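Local coordinates for protein putative oxidoreductase (PDB 3L6D) that probably binds NADP and works as an oxidoreductase whose substrate is not established, with a Rossmann-type domain joined to an all-helical one, at residues H140-G145 against D170-F175; G145-F150 against T164-W169; V194-R199 against Q259-P264; Q271-A276 against Q284-T289. All blocks are in the same frame, centred on the assembly; numbering follows the deposited sequence.

Coming from the N terminus, the chain first crosses the Rossmann-type sheet and reaches strand 140-145, where interaction 1 opens. Interaction 2 starts at the shared Gly145, runs through helix 147-152 and closes on 164-169. Interaction 1 then closes on 170-175, so the loop of interaction 2 lies wholly within its own. The two touch, for instance through Thr144 OG1 and Leu167 O. Helix 169-199 leaves for the helical domain, and its far end opens interaction 3, which closes at 259-264 after two more long helices. Interaction 4, a short loop between 271-276 and 284-289, follows in series. Interactions 1 and 3 thus mark the two ends of one helix, their centres about 36 Å apart.

Interaction 1. Residues H140-G145 against D170-F175; sequences HSIHTG and DEALAF
Ile142 and Thr144 on strand 140-145 pack against Ala172 and Phe175 near the start of helix 169-199, the long helix that leaves the Rossmann-type domain for the helical one. Strand and helix run broadly antiparallel (148°), the axes of the two short segments approaching to 8.1 Å, and no hydrogen bond joins them. Residues 142 and 144, two apart on the strand, both turn inward, while His143 between them points to the other side of the sheet.

At the CB of Ile142 the side chain splits. CG2 goes to the methyl of Ala172, ending 4.1 Å from its CB. CG1 lies anti to the carbonyl carbon (chi1 -66°), which sends the other branch along the helix in the direction of Phe175. CD1, the tip, comes obliquely to that ring, 3.7 Å from Phe175 CD2 and 3.9 Å from its CE2. Ala176 and Leu179 of the same helix touch Ile142 as well, and Met126 reaches it from the neighbouring strand; Leu211 of the second subunit packs on Phe175, so the contact lies near the dimer interface.

Closer to the beginning of the helix the fit is tighter. The hydroxyl of Thr144 is taken up elsewhere, by the backbone O of Leu167, and its apolar part meets Ala172: Thr144 CB sits 3.4 Å from Ala172 CB, closer than carbons usually pack, while Thr144 CG2 is 3.8 Å from the same methyl.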
loop_
_atom_site.group_PDB
_atom_site.type_symbol
_atom_site.label_atom_id
_atom_site.label_comp_id
_atom_site.label_asym_id
_atom_site.label_seq_id
_atom_site.Cartn_x
_atom_site.Cartn_y
_atom_site.Cartn_z
ATOM N N HIS B 140 -14.797 -3.183 4.706
ATOM C CA HIS B 140 -15.008 -4.596 4.446
ATOM C C HIS B 140 -15.106 -5.369 5.777
ATOM O O HIS B 140 -14.547 -4.937 6.789
ATOM C CB HIS B 140 -13.874 -5.205 3.588
ATOM C CG HIS B 140 -13.978 -4.921 2.122
ATOM N ND1 HIS B 140 -14.216 -5.906 1.185
ATOM C CD2 HIS B 140 -13.807 -3.772 1.424
ATOM C CE1 HIS B 140 -14.232 -5.369 -0.024
ATOM N NE2 HIS B 140 -13.987 -4.073 0.093
ATOM N N SER B 141 -15.871 -6.478 5.777
ATOM C CA SER B 141 -15.872 -7.402 6.906
ATOM C C SER B 141 -15.755 -8.815 6.367
ATOM O O SER B 141 -16.027 -9.041 5.215
ATOM C CB SER B 141 -17.165 -7.269 7.744
ATOM O OG SER B 141 -18.279 -7.421 6.869
ATOM N N ILE B 142 -15.367 -9.755 7.220
ATOM C CA ILE B 142 -15.310 -11.165 6.859
ATOM C C ILE B 142 -16.167 -11.884 7.888
ATOM O O ILE B 142 -16.107 -11.531 9.043
ATOM C CB ILE B 142 -13.838 -11.671 7.025
ATOM C CG1 ILE B 142 -12.906 -10.990 6.016
ATOM C CG2 ILE B 142 -13.780 -13.191 6.850
ATOM C CD1 ILE B 142 -11.417 -11.017 6.463
ATOM N N HIS B 143 -16.992 -12.849 7.472
ATOM C CA HIS B 143 -17.820 -13.619 8.404
ATOM C C HIS B 143 -17.621 -15.093 8.170
ATOM O O HIS B 143 -17.256 -15.507 7.051
ATOM C CB HIS B 143 -19.304 -13.242 8.203
ATOM C CG HIS B 143 -19.632 -11.863 8.690
ATOM N ND1 HIS B 143 -19.633 -10.754 7.857
ATOM C CD2 HIS B 143 -19.924 -11.404 9.930
ATOM C CE1 HIS B 143 -19.916 -9.675 8.570
ATOM N NE2 HIS B 143 -20.094 -10.047 9.832
ATOM N N THR B 144 -17.780 -15.896 9.231
ATOM C CA THR B 144 -17.618 -17.335 9.118
ATOM C C THR B 144 -18.588 -17.972 10.138
ATOM O O THR B 144 -19.313 -17.236 10.813
ATOM C CB THR B 144 -16.127 -17.784 9.325
ATOM O OG1 THR B 144 -16.005 -19.168 8.985
ATOM C CG2 THR B 144 -15.625 -17.561 10.725
ATOM N N GLY B 145 -18.608 -19.301 10.244
ATOM C CA GLY B 145 -19.495 -20.011 11.184
ATOM C C GLY B 145 -20.670 -20.605 10.425
ATOM O O GLY B 145 -20.488 -21.464 9.573
ATOM N N ASP B 170 -11.933 -22.392 8.389
ATOM C CA ASP B 170 -10.495 -22.364 8.364
ATOM C C ASP B 170 -9.941 -21.381 7.332
ATOM O O ASP B 170 -8.884 -20.745 7.570
ATOM C CB ASP B 170 -9.984 -23.779 8.213
ATOM C CG ASP B 170 -10.365 -24.624 9.434
ATOM O OD1 ASP B 170 -9.936 -24.261 10.566
ATOM O OD2 ASP B 170 -11.166 -25.575 9.273
ATOM N N GLU B 171 -10.695 -21.208 6.243
ATOM C CA GLU B 171 -10.311 -20.202 5.256
ATOM C C GLU B 171 -10.491 -18.780 5.829
ATOM O O GLU B 171 -9.653 -17.913 5.608
ATOM C CB GLU B 171 -11.124 -20.382 3.980
ATOM C CG GLU B 171 -10.762 -21.694 3.276
ATOM C CD GLU B 171 -11.445 -21.839 1.944
ATOM O OE1 GLU B 171 -12.188 -20.933 1.562
ATOM O OE2 GLU B 171 -11.258 -22.886 1.274
ATOM N N ALA B 172 -11.565 -18.558 6.563
ATOM C CA ALA B 172 -11.800 -17.216 7.133
ATOM C C ALA B 172 -10.693 -16.753 8.068
ATOM O O ALA B 172 -10.203 -15.611 7.969
ATOM C CB ALA B 172 -13.167 -17.131 7.836
ATOM N N LEU B 173 -10.267 -17.633 8.966
ATOM C CA LEU B 173 -9.238 -17.262 9.909
ATOM C C LEU B 173 -7.920 -17.000 9.205
ATOM O O LEU B 173 -7.248 -15.998 9.498
ATOM C CB LEU B 173 -9.046 -18.331 11.004
ATOM C CG LEU B 173 -10.318 -18.623 11.797
ATOM C CD1 LEU B 173 -10.060 -19.724 12.809
ATOM C CD2 LEU B 173 -10.790 -17.390 12.440
ATOM N N ALA B 174 -7.571 -17.891 8.278
ATOM C CA ALA B 174 -6.328 -17.798 7.522
ATOM C C ALA B 174 -6.340 -16.529 6.680
ATOM O O ALA B 174 -5.353 -15.764 6.649
ATOM C CB ALA B 174 -6.177 -19.030 6.593
ATOM N N PHE B 175 -7.454 -16.298 6.004
ATOM C CA PHE B 175 -7.514 -15.132 5.151
ATOM C C PHE B 175 -7.383 -13.838 5.973
ATOM O O PHE B 175 -6.712 -12.886 5.567
ATOM C CB PHE B 175 -8.802 -15.105 4.361
ATOM C CG PHE B 175 -8.904 -13.901 3.478
ATOM C CD1 PHE B 175 -8.018 -13.750 2.412
ATOM C CD2 PHE B 175 -9.860 -12.938 3.712
ATOM C CE1 PHE B 175 -8.070 -12.611 1.580
ATOM C CE2 PHE B 175 -9.940 -11.792 2.896
ATOM C CZ PHE B 175 -9.024 -11.640 1.814
#

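Interaction 2. Residues G145-F150 against T164-W169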
loop_
_atom_site.group_PDB
_atom_site.type_symbol
_atom_site.label_atom_id
_atom_site.label_comp_id
_atom_site.label_asym_id
_atom_site.label_seq_id
_atom_site.Cartn_x
_atom_site.Cartn_y
_atom_site.Cartn_z
ATOM N N GLY B 145 -18.608 -19.301 10.244
ATOM C CA GLY B 145 -19.495 -20.011 11.184
ATOM C C GLY B 145 -20.670 -20.605 10.425
ATOM O O GLY B 145 -20.488 -21.464 9.573
ATOM N N ASP B 146 -21.868 -20.078 10.678
ATOM C CA ASP B 146 -23.108 -20.612 10.125
ATOM C C ASP B 146 -23.512 -19.838 8.878
ATOM O O ASP B 146 -23.982 -18.688 8.959
ATOM C CB ASP B 146 -24.191 -20.518 11.210
ATOM C CG ASP B 146 -25.480 -21.264 10.856
ATOM O OD1 ASP B 146 -26.143 -21.000 9.818
ATOM O OD2 ASP B 146 -25.861 -22.106 11.685
ATOM N N ARG B 147 -23.368 -20.472 7.702
ATOM C CA ARG B 147 -23.584 -19.770 6.446
ATOM C C ARG B 147 -25.033 -19.333 6.309
ATOM O O ARG B 147 -25.302 -18.241 5.840
ATOM C CB ARG B 147 -23.222 -20.665 5.221
ATOM C CG ARG B 147 -23.201 -19.934 3.877
ATOM C CD ARG B 147 -22.803 -20.892 2.679
ATOM N NE ARG B 147 -21.339 -21.149 2.615
ATOM C CZ ARG B 147 -20.442 -20.428 1.927
ATOM N NH1 ARG B 147 -20.817 -19.371 1.198
ATOM N NH2 ARG B 147 -19.150 -20.757 1.970
ATOM N N GLU B 148 -25.957 -20.202 6.690
ATOM C CA GLU B 148 -27.388 -19.898 6.543
ATOM C C GLU B 148 -27.785 -18.698 7.426
ATOM O O GLU B 148 -28.436 -17.769 6.953
ATOM C CB GLU B 148 -28.248 -21.140 6.798
ATOM C CG GLU B 148 -28.028 -22.253 5.748
ATOM C CD GLU B 148 -27.129 -23.376 6.277
ATOM O OE1 GLU B 148 -25.950 -23.121 6.614
ATOM O OE2 GLU B 148 -27.651 -24.520 6.402
ATOM N N ALA B 149 -27.344 -18.696 8.679
ATOM C CA ALA B 149 -27.648 -17.546 9.565
ATOM C C ALA B 149 -26.994 -16.247 9.058
ATOM O O ALA B 149 -27.593 -15.136 9.156
ATOM C CB ALA B 149 -27.194 -17.838 10.998
ATOM N N PHE B 150 -25.757 -16.350 8.557
ATOM C CA PHE B 150 -25.120 -15.196 7.965
ATOM C C PHE B 150 -25.962 -14.652 6.777
ATOM O O PHE B 150 -26.172 -13.450 6.669
ATOM C CB PHE B 150 -23.683 -15.498 7.486
ATOM C CG PHE B 150 -23.176 -14.471 6.500
ATOM C CD1 PHE B 150 -22.688 -13.266 6.951
ATOM C CD2 PHE B 150 -23.255 -14.701 5.143
ATOM C CE1 PHE B 150 -22.241 -12.284 6.053
ATOM C CE2 PHE B 150 -22.823 -13.748 4.218
ATOM C CZ PHE B 150 -22.297 -12.548 4.674
ATOM N N THR B 164 -19.030 -7.365 2.301
ATOM C CA THR B 164 -18.793 -8.460 3.218
ATOM C C THR B 164 -18.530 -9.749 2.451
ATOM O O THR B 164 -18.845 -9.842 1.279
ATOM C CB THR B 164 -19.888 -8.599 4.292
ATOM O OG1 THR B 164 -19.350 -9.427 5.350
ATOM C CG2 THR B 164 -21.187 -9.208 3.709
ATOM N N VAL B 165 -17.877 -10.715 3.080
ATOM C CA VAL B 165 -17.674 -12.003 2.417
ATOM C C VAL B 165 -17.813 -13.077 3.516
ATOM O O VAL B 165 -17.384 -12.879 4.656
ATOM C CB VAL B 165 -16.285 -12.058 1.664
ATOM C CG1 VAL B 165 -15.089 -11.985 2.683
ATOM C CG2 VAL B 165 -16.168 -13.309 0.828
ATOM N N PHE B 166 -18.470 -14.177 3.188
ATOM C CA PHE B 166 -18.452 -15.328 4.055
ATOM C C PHE B 166 -17.440 -16.326 3.492
ATOM O O PHE B 166 -17.457 -16.677 2.300
ATOM C CB PHE B 166 -19.869 -15.944 4.151
ATOM C CG PHE B 166 -19.958 -17.099 5.111
ATOM C CD1 PHE B 166 -20.412 -16.903 6.416
ATOM C CD2 PHE B 166 -19.588 -18.381 4.711
ATOM C CE1 PHE B 166 -20.491 -17.950 7.294
ATOM C CE2 PHE B 166 -19.648 -19.443 5.610
ATOM C CZ PHE B 166 -20.083 -19.227 6.889
ATOM N N LEU B 167 -16.581 -16.818 4.373
ATOM C CA LEU B 167 -15.710 -17.910 4.049
ATOM C C LEU B 167 -15.898 -18.996 5.120
ATOM O O LEU B 167 -16.221 -18.672 6.279
ATOM C CB LEU B 167 -14.239 -17.423 4.065
ATOM C CG LEU B 167 -13.886 -16.408 2.977
ATOM C CD1 LEU B 167 -12.535 -15.805 3.295
ATOM C CD2 LEU B 167 -13.883 -17.150 1.642
ATOM N N PRO B 168 -15.664 -20.272 4.755
ATOM C CA PRO B 168 -15.749 -21.339 5.757
ATOM C C PRO B 168 -14.646 -21.184 6.797
ATOM O O PRO B 168 -13.594 -20.591 6.500
ATOM C CB PRO B 168 -15.520 -22.637 4.925
ATOM C CG PRO B 168 -14.776 -22.199 3.715
ATOM C CD PRO B 168 -15.325 -20.789 3.407
ATOM N N TRP B 169 -14.892 -21.728 7.991
ATOM C CA TRP B 169 -14.072 -21.514 9.176
ATOM C C TRP B 169 -12.544 -21.378 8.944
ATOM O O TRP B 169 -11.921 -20.373 9.271
ATOM C CB TRP B 169 -14.357 -22.613 10.229
ATOM C CG TRP B 169 -13.872 -22.162 11.547
ATOM C CD1 TRP B 169 -12.611 -22.359 12.066
ATOM C CD2 TRP B 169 -14.574 -21.320 12.497
ATOM N NE1 TRP B 169 -12.515 -21.734 13.308
ATOM C CE2 TRP B 169 -13.698 -21.079 13.578
ATOM C CE3 TRP B 169 -15.869 -20.808 12.566
ATOM C CZ2 TRP B 169 -14.081 -20.319 14.712
ATOM C CZ3 TRP B 169 -16.248 -20.058 13.706
ATOM C CH2 TRP B 169 -15.350 -19.806 14.741
HETATM O O HOH W 1 -17.889 -22.381 8.333
#
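The carbonyl O of Gly145 accepts a hydrogen bond from a water 3.0 Å away, and that water in turn accepts from Trp169 N at 3.1 Å, bridging the two segments. The same Gly145 O lies near the plane of the Phe166 ring, 3.5 Å from CZ at its edge. The site belongs to a beta-alpha-beta crossover: strand 140-145 leads through helices 147-152 and 154-157 to the parallel strand 163-166, the outermost strand of the sheet within this chain.

Phe166 is the hub. Arg147 lies over one face of the ring, its CA 3.9 Å from the centroid in a CH-pi contact. With CG anti to the backbone N and a bend at chi3 (-78°), the arginine chain folds back across the phenyl, so that Phe166 CD2 sits over the guanidinium carbon CZ at 3.6 Å, the two planes being 62° apart. The Phe150 and Phe166 side chains slide past each other in opposite directions, with Phe166 CB over the face of the Phe150 ring.

Asp146 caps helix 147-152: its OD1 accepts from Ala149 N at 2.8 Å, approached from above the carboxylate plane. Two residues before Phe166, the methyl CG2 of Thr164 meets the edge of the Phe150 ring, 3.6 Å from CZ.

Interaction 3. Residues V194-R199 against Q259-P264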
loop_
_atom_site.group_PDB
_atom_site.type_symbol
_atom_site.label_atom_id
_atom_site.label_comp_id
_atom_site.label_asym_id
_atom_site.label_seq_id
_atom_site.Cartn_x
_atom_site.Cartn_y
_atom_site.Cartn_z
ATOM N N VAL B 194 9.024 7.340 5.858
ATOM C CA VAL B 194 8.875 8.706 6.384
ATOM C C VAL B 194 9.917 9.036 7.487
ATOM O O VAL B 194 10.567 10.093 7.473
ATOM C CB VAL B 194 7.425 8.959 6.880
ATOM C CG1 VAL B 194 7.335 10.283 7.655
ATOM C CG2 VAL B 194 6.472 9.018 5.695
ATOM N N GLY B 195 10.077 8.112 8.432
ATOM C CA GLY B 195 11.071 8.269 9.489
ATOM C C GLY B 195 12.463 8.359 8.906
ATOM O O GLY B 195 13.285 9.144 9.378
ATOM N N ALA B 196 12.731 7.554 7.883
ATOM C CA ALA B 196 14.025 7.570 7.193
ATOM C C ALA B 196 14.254 8.916 6.502
ATOM O O ALA B 196 15.387 9.440 6.504
ATOM C CB ALA B 196 14.139 6.417 6.181
ATOM N N GLY B 197 13.181 9.496 5.958
ATOM C CA GLY B 197 13.238 10.846 5.369
ATOM C C GLY B 197 13.776 11.879 6.356
ATOM O O GLY B 197 14.589 12.738 5.999
ATOM N N ASP B 198 13.332 11.787 7.613
ATOM C CA ASP B 198 13.809 12.675 8.676
ATOM C C ASP B 198 15.323 12.683 8.819
ATOM O O ASP B 198 15.949 13.756 8.974
ATOM C CB ASP B 198 13.156 12.310 10.003
ATOM C CG ASP B 198 13.724 13.092 11.156
ATOM O OD1 ASP B 198 13.235 14.208 11.387
ATOM O OD2 ASP B 198 14.670 12.596 11.807
ATOM N N ARG B 199 15.922 11.498 8.767
ATOM C CA ARG B 199 17.370 11.388 8.916
ATOM C C ARG B 199 18.110 12.016 7.730
ATOM O O ARG B 199 19.310 12.303 7.811
ATOM C CB ARG B 199 17.794 9.926 9.125
ATOM C CG ARG B 199 17.576 9.367 10.550
ATOM C CD ARG B 199 18.647 8.315 10.860
ATOM N NE ARG B 199 18.815 8.012 12.287
ATOM C CZ ARG B 199 18.258 6.980 12.922
ATOM N NH1 ARG B 199 17.471 6.114 12.278
ATOM N NH2 ARG B 199 18.488 6.803 14.216
ATOM N N GLN B 259 23.335 6.779 5.301
ATOM C CA GLN B 259 22.752 7.887 6.068
ATOM C C GLN B 259 22.614 7.522 7.543
ATOM O O GLN B 259 22.328 8.392 8.384
ATOM C CB GLN B 259 21.420 8.356 5.437
ATOM C CG GLN B 259 20.838 9.704 5.938
ATOM C CD GLN B 259 21.729 10.952 5.686
ATOM O OE1 GLN B 259 22.618 10.934 4.842
ATOM N NE2 GLN B 259 21.472 12.040 6.444
ATOM N N GLY B 260 22.815 6.243 7.874
ATOM C CA GLY B 260 22.729 5.795 9.271
ATOM C C GLY B 260 21.318 5.464 9.751
ATOM O O GLY B 260 21.072 5.312 10.962
ATOM N N VAL B 261 20.384 5.332 8.811
ATOM C CA VAL B 261 18.999 5.013 9.168
ATOM C C VAL B 261 18.806 3.521 9.465
ATOM O O VAL B 261 19.422 2.665 8.822
ATOM C CB VAL B 261 17.976 5.491 8.090
ATOM C CG1 VAL B 261 18.295 6.889 7.633
ATOM C CG2 VAL B 261 17.979 4.585 6.908
ATOM N N TRP B 262 17.946 3.237 10.440
ATOM C CA TRP B 262 17.540 1.882 10.800
ATOM C C TRP B 262 16.287 1.565 10.010
ATOM O O TRP B 262 15.243 2.205 10.183
ATOM C CB TRP B 262 17.217 1.806 12.289
ATOM C CG TRP B 262 16.804 0.443 12.816
ATOM C CD1 TRP B 262 17.496 -0.731 12.711
ATOM C CD2 TRP B 262 15.609 0.141 13.567
ATOM N NE1 TRP B 262 16.805 -1.752 13.351
ATOM C CE2 TRP B 262 15.647 -1.243 13.879
ATOM C CE3 TRP B 262 14.521 0.904 14.006
ATOM C CZ2 TRP B 262 14.637 -1.878 14.604
ATOM C CZ3 TRP B 262 13.502 0.262 14.726
ATOM C CH2 TRP B 262 13.576 -1.114 15.014
ATOM N N THR B 263 16.400 0.588 9.122
ATOM C CA THR B 263 15.270 0.197 8.291
ATOM C C THR B 263 15.163 -1.305 8.284
ATOM O O THR B 263 15.437 -1.934 7.275
ATOM C CB THR B 263 15.433 0.680 6.845
ATOM O OG1 THR B 263 16.622 0.096 6.300
ATOM C CG2 THR B 263 15.525 2.190 6.780
ATOM N N PRO B 264 14.749 -1.897 9.411
ATOM C CA PRO B 264 14.652 -3.352 9.443
ATOM C C PRO B 264 13.636 -3.924 8.462
ATOM O O PRO B 264 13.847 -5.032 7.974
ATOM C CB PRO B 264 14.194 -3.638 10.875
ATOM C CG PRO B 264 13.501 -2.369 11.298
ATOM C CD PRO B 264 14.356 -1.303 10.706
#
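Gln259 and Arg199 are joined by the one hydrogen bond of this contact: Gln259 NE2 donates to the backbone O of Arg199 at 2.6 Å, unusually short for an N-H...O bond, so the exact length is best taken with caution. The N-H...O angle is 159°. The acceptor lies in the plane of the glutamine amide, whereas the donor sits 28° off the carbonyl plane of Arg199. Beside this bond the side chains of Arg199 and Val261 slide past each other in opposite directions. Arg199 CG lies anti to the carbonyl carbon (chi1 -78°) and the chain bends at chi2, carrying its aliphatic stem along the valine: Val261 CG1 rests 3.4 Å from Arg199 CB and 3.5 Å from its CD. On the inner side, Ala196 CB touches Val261 CG2 more loosely, at 4.3 Å.

The guanidinium goes on beyond the valine. Gly260 O stands over one of its faces, 3.6 Å above the plane and toward the rim. Arg199 NH1 and Trp262 N approach to 3.4 Å, but both are donors and no bond forms.

What positions these groups is the turn between helices 242-259 and 264-281. Gly260, with positive phi, ends the first helix in a Schellman motif and swings Val261 back against the end of helix 169-199; Leu256 of helix 242-259 touches that valine. Farther out, Pro264 CD sits over the centre of the Trp262 ring, and Arg275 of the second subunit makes a cation-pi contact with the tryptophan.

Chemically, one neutral amide-to-carbonyl bond accompanies packing that is otherwise mainly hydrocarbon, and the glycine carbonyl would probably attract the arginine charge mildly, without a hydrogen bond.

Interaction 4. Residues Q271-A276 against Q284-T289; sequences QVVQRA and QDIAAT
Val272 and Thr289 make the tight part of this contact, in the helical C-terminal domain: Val272 CG1 meets Thr289 CG2 at 3.6 Å, methyl against methyl, the two side chains crossing at about a right angle. Thr289 carries its CG2 anti to the backbone N, which sets the methyl toward helix 264-281 and leaves OG1 (chi1 -60°) to turn back on its own segment. There OG1 donates to Ile286 O at 2.7 Å, in the carbonyl plane, and Thr289 N gives the same oxygen a second bond at 3.0 Å. With its hydroxyl satisfied locally, the threonine can offer a hydrocarbon surface to the helix.

Around this point the fit is slacker, though all the touching residues are buried. Val273 CG1 stays 4.4 Å from Ile286 CD1, and Ala276 CB is 4.5 Å from Thr289 CA. An Asx turn, Asp285 OD2 accepting from Ala287 N at 2.8 Å, shapes the start of the 285-289 turn, while Arg229 forms a salt bridge with the other carboxylate oxygen.

Helix 242-259 packs alongside, Phe249 on Val273 and Leu242 on Thr289, and from the second subunit Pro264 reaches Val272 and Phe191 reaches Thr289.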
loop_
_atom_site.group_PDB
_atom_site.type_symbol
_atom_site.label_atom_id
_atom_site.label_comp_id
_atom_site.label_asym_id
_atom_site.label_seq_id
_atom_site.Cartn_x
_atom_site.Cartn_y
_atom_site.Cartn_z
ATOM N N GLN B 271 16.164 -8.934 1.768
ATOM C CA GLN B 271 16.433 -10.363 2.058
ATOM C C GLN B 271 15.540 -11.276 1.216
ATOM O O GLN B 271 16.023 -12.198 0.579
ATOM C CB GLN B 271 16.281 -10.665 3.574
ATOM C CG GLN B 271 16.536 -12.117 3.977
ATOM C CD GLN B 271 16.351 -12.400 5.483
ATOM O OE1 GLN B 271 15.856 -11.556 6.251
ATOM N NE2 GLN B 271 16.754 -13.601 5.901
ATOM N N VAL B 272 14.238 -11.007 1.214
ATOM C CA VAL B 272 13.279 -11.784 0.447
ATOM C C VAL B 272 13.591 -11.813 -1.058
ATOM O O VAL B 272 13.574 -12.890 -1.689
ATOM C CB VAL B 272 11.832 -11.264 0.687
ATOM C CG1 VAL B 272 10.842 -11.929 -0.270
ATOM C CG2 VAL B 272 11.409 -11.548 2.131
ATOM N N VAL B 273 13.855 -10.649 -1.640
ATOM C CA VAL B 273 14.051 -10.585 -3.092
ATOM C C VAL B 273 15.453 -11.106 -3.459
ATOM O O VAL B 273 15.626 -11.801 -4.457
ATOM C CB VAL B 273 13.833 -9.163 -3.639
ATOM C CG1 VAL B 273 13.986 -9.174 -5.102
ATOM C CG2 VAL B 273 12.389 -8.647 -3.310
ATOM N N GLN B 274 16.462 -10.785 -2.659
ATOM C CA GLN B 274 17.792 -11.373 -2.929
ATOM C C GLN B 274 17.640 -12.898 -2.915
ATOM O O GLN B 274 18.052 -13.582 -3.855
ATOM C CB GLN B 274 18.834 -10.875 -1.920
ATOM C CG GLN B 274 19.143 -9.358 -1.984
ATOM C CD GLN B 274 19.986 -8.938 -3.195
ATOM O OE1 GLN B 274 20.606 -9.774 -3.856
ATOM N NE2 GLN B 274 20.020 -7.634 -3.476
ATOM N N ARG B 275 16.977 -13.433 -1.888
ATOM C CA ARG B 275 16.773 -14.878 -1.812
ATOM C C ARG B 275 15.971 -15.487 -2.990
ATOM O O ARG B 275 16.358 -16.539 -3.517
ATOM C CB ARG B 275 16.148 -15.283 -0.482
ATOM C CG ARG B 275 16.371 -16.752 -0.165
ATOM C CD ARG B 275 15.506 -17.181 0.972
ATOM N NE ARG B 275 14.115 -17.218 0.561
ATOM C CZ ARG B 275 13.338 -18.286 0.649
ATOM N NH1 ARG B 275 13.818 -19.408 1.160
ATOM N NH2 ARG B 275 12.075 -18.206 0.248
ATOM N N ALA B 276 14.884 -14.833 -3.404
ATOM C CA ALA B 276 14.157 -15.231 -4.615
ATOM C C ALA B 276 15.106 -15.266 -5.822
ATOM O O ALA B 276 15.054 -16.204 -6.646
ATOM C CB ALA B 276 12.972 -14.282 -4.891
ATOM N N GLN B 284 12.422 -13.722 -13.894
ATOM C CA GLN B 284 10.959 -13.581 -13.925
ATOM C C GLN B 284 10.452 -12.209 -13.439
ATOM O O GLN B 284 11.209 -11.424 -12.879
ATOM C CB GLN B 284 10.295 -14.718 -13.146
ATOM C CG GLN B 284 10.638 -16.104 -13.683
ATOM C CD GLN B 284 10.008 -17.186 -12.864
ATOM O OE1 GLN B 284 8.873 -17.049 -12.393
ATOM N NE2 GLN B 284 10.741 -18.283 -12.672
ATOM N N ASP B 285 9.171 -11.942 -13.680
ATOM C CA ASP B 285 8.482 -10.773 -13.158
ATOM C C ASP B 285 8.616 -10.770 -11.634
ATOM O O ASP B 285 8.693 -11.832 -10.987
ATOM C CB ASP B 285 7.008 -10.793 -13.571
ATOM C CG ASP B 285 6.245 -9.529 -13.149
ATOM O OD1 ASP B 285 6.190 -8.562 -13.944
ATOM O OD2 ASP B 285 5.672 -9.499 -12.035
ATOM N N ILE B 286 8.683 -9.558 -11.098
ATOM C CA ILE B 286 8.807 -9.298 -9.667
ATOM C C ILE B 286 7.730 -10.032 -8.849
ATOM O O ILE B 286 7.991 -10.479 -7.711
ATOM C CB ILE B 286 8.833 -7.778 -9.423
ATOM C CG1 ILE B 286 9.169 -7.440 -7.959
ATOM C CG2 ILE B 286 7.492 -7.112 -9.908
ATOM C CD1 ILE B 286 10.517 -7.988 -7.472
ATOM N N ALA B 287 6.552 -10.226 -9.440
ATOM C CA ALA B 287 5.491 -10.991 -8.764
ATOM C C ALA B 287 5.894 -12.449 -8.481
ATOM O O ALA B 287 5.258 -13.084 -7.649
ATOM C CB ALA B 287 4.179 -10.938 -9.537
ATOM N N ALA B 288 6.953 -12.961 -9.124
ATOM C CA ALA B 288 7.412 -14.337 -8.847
ATOM C C ALA B 288 7.978 -14.442 -7.445
ATOM O O ALA B 288 8.193 -15.558 -6.925
ATOM C CB ALA B 288 8.463 -14.809 -9.863
ATOM N N THR B 289 8.245 -13.297 -6.831
ATOM C CA THR B 289 8.621 -13.264 -5.418
ATOM C C THR B 289 7.621 -14.099 -4.608
ATOM O O THR B 289 8.001 -14.819 -3.679
ATOM C CB THR B 289 8.674 -11.821 -4.869
ATOM O OG1 THR B 289 9.635 -11.060 -5.608
ATOM C CG2 THR B 289 9.089 -11.805 -3.381
#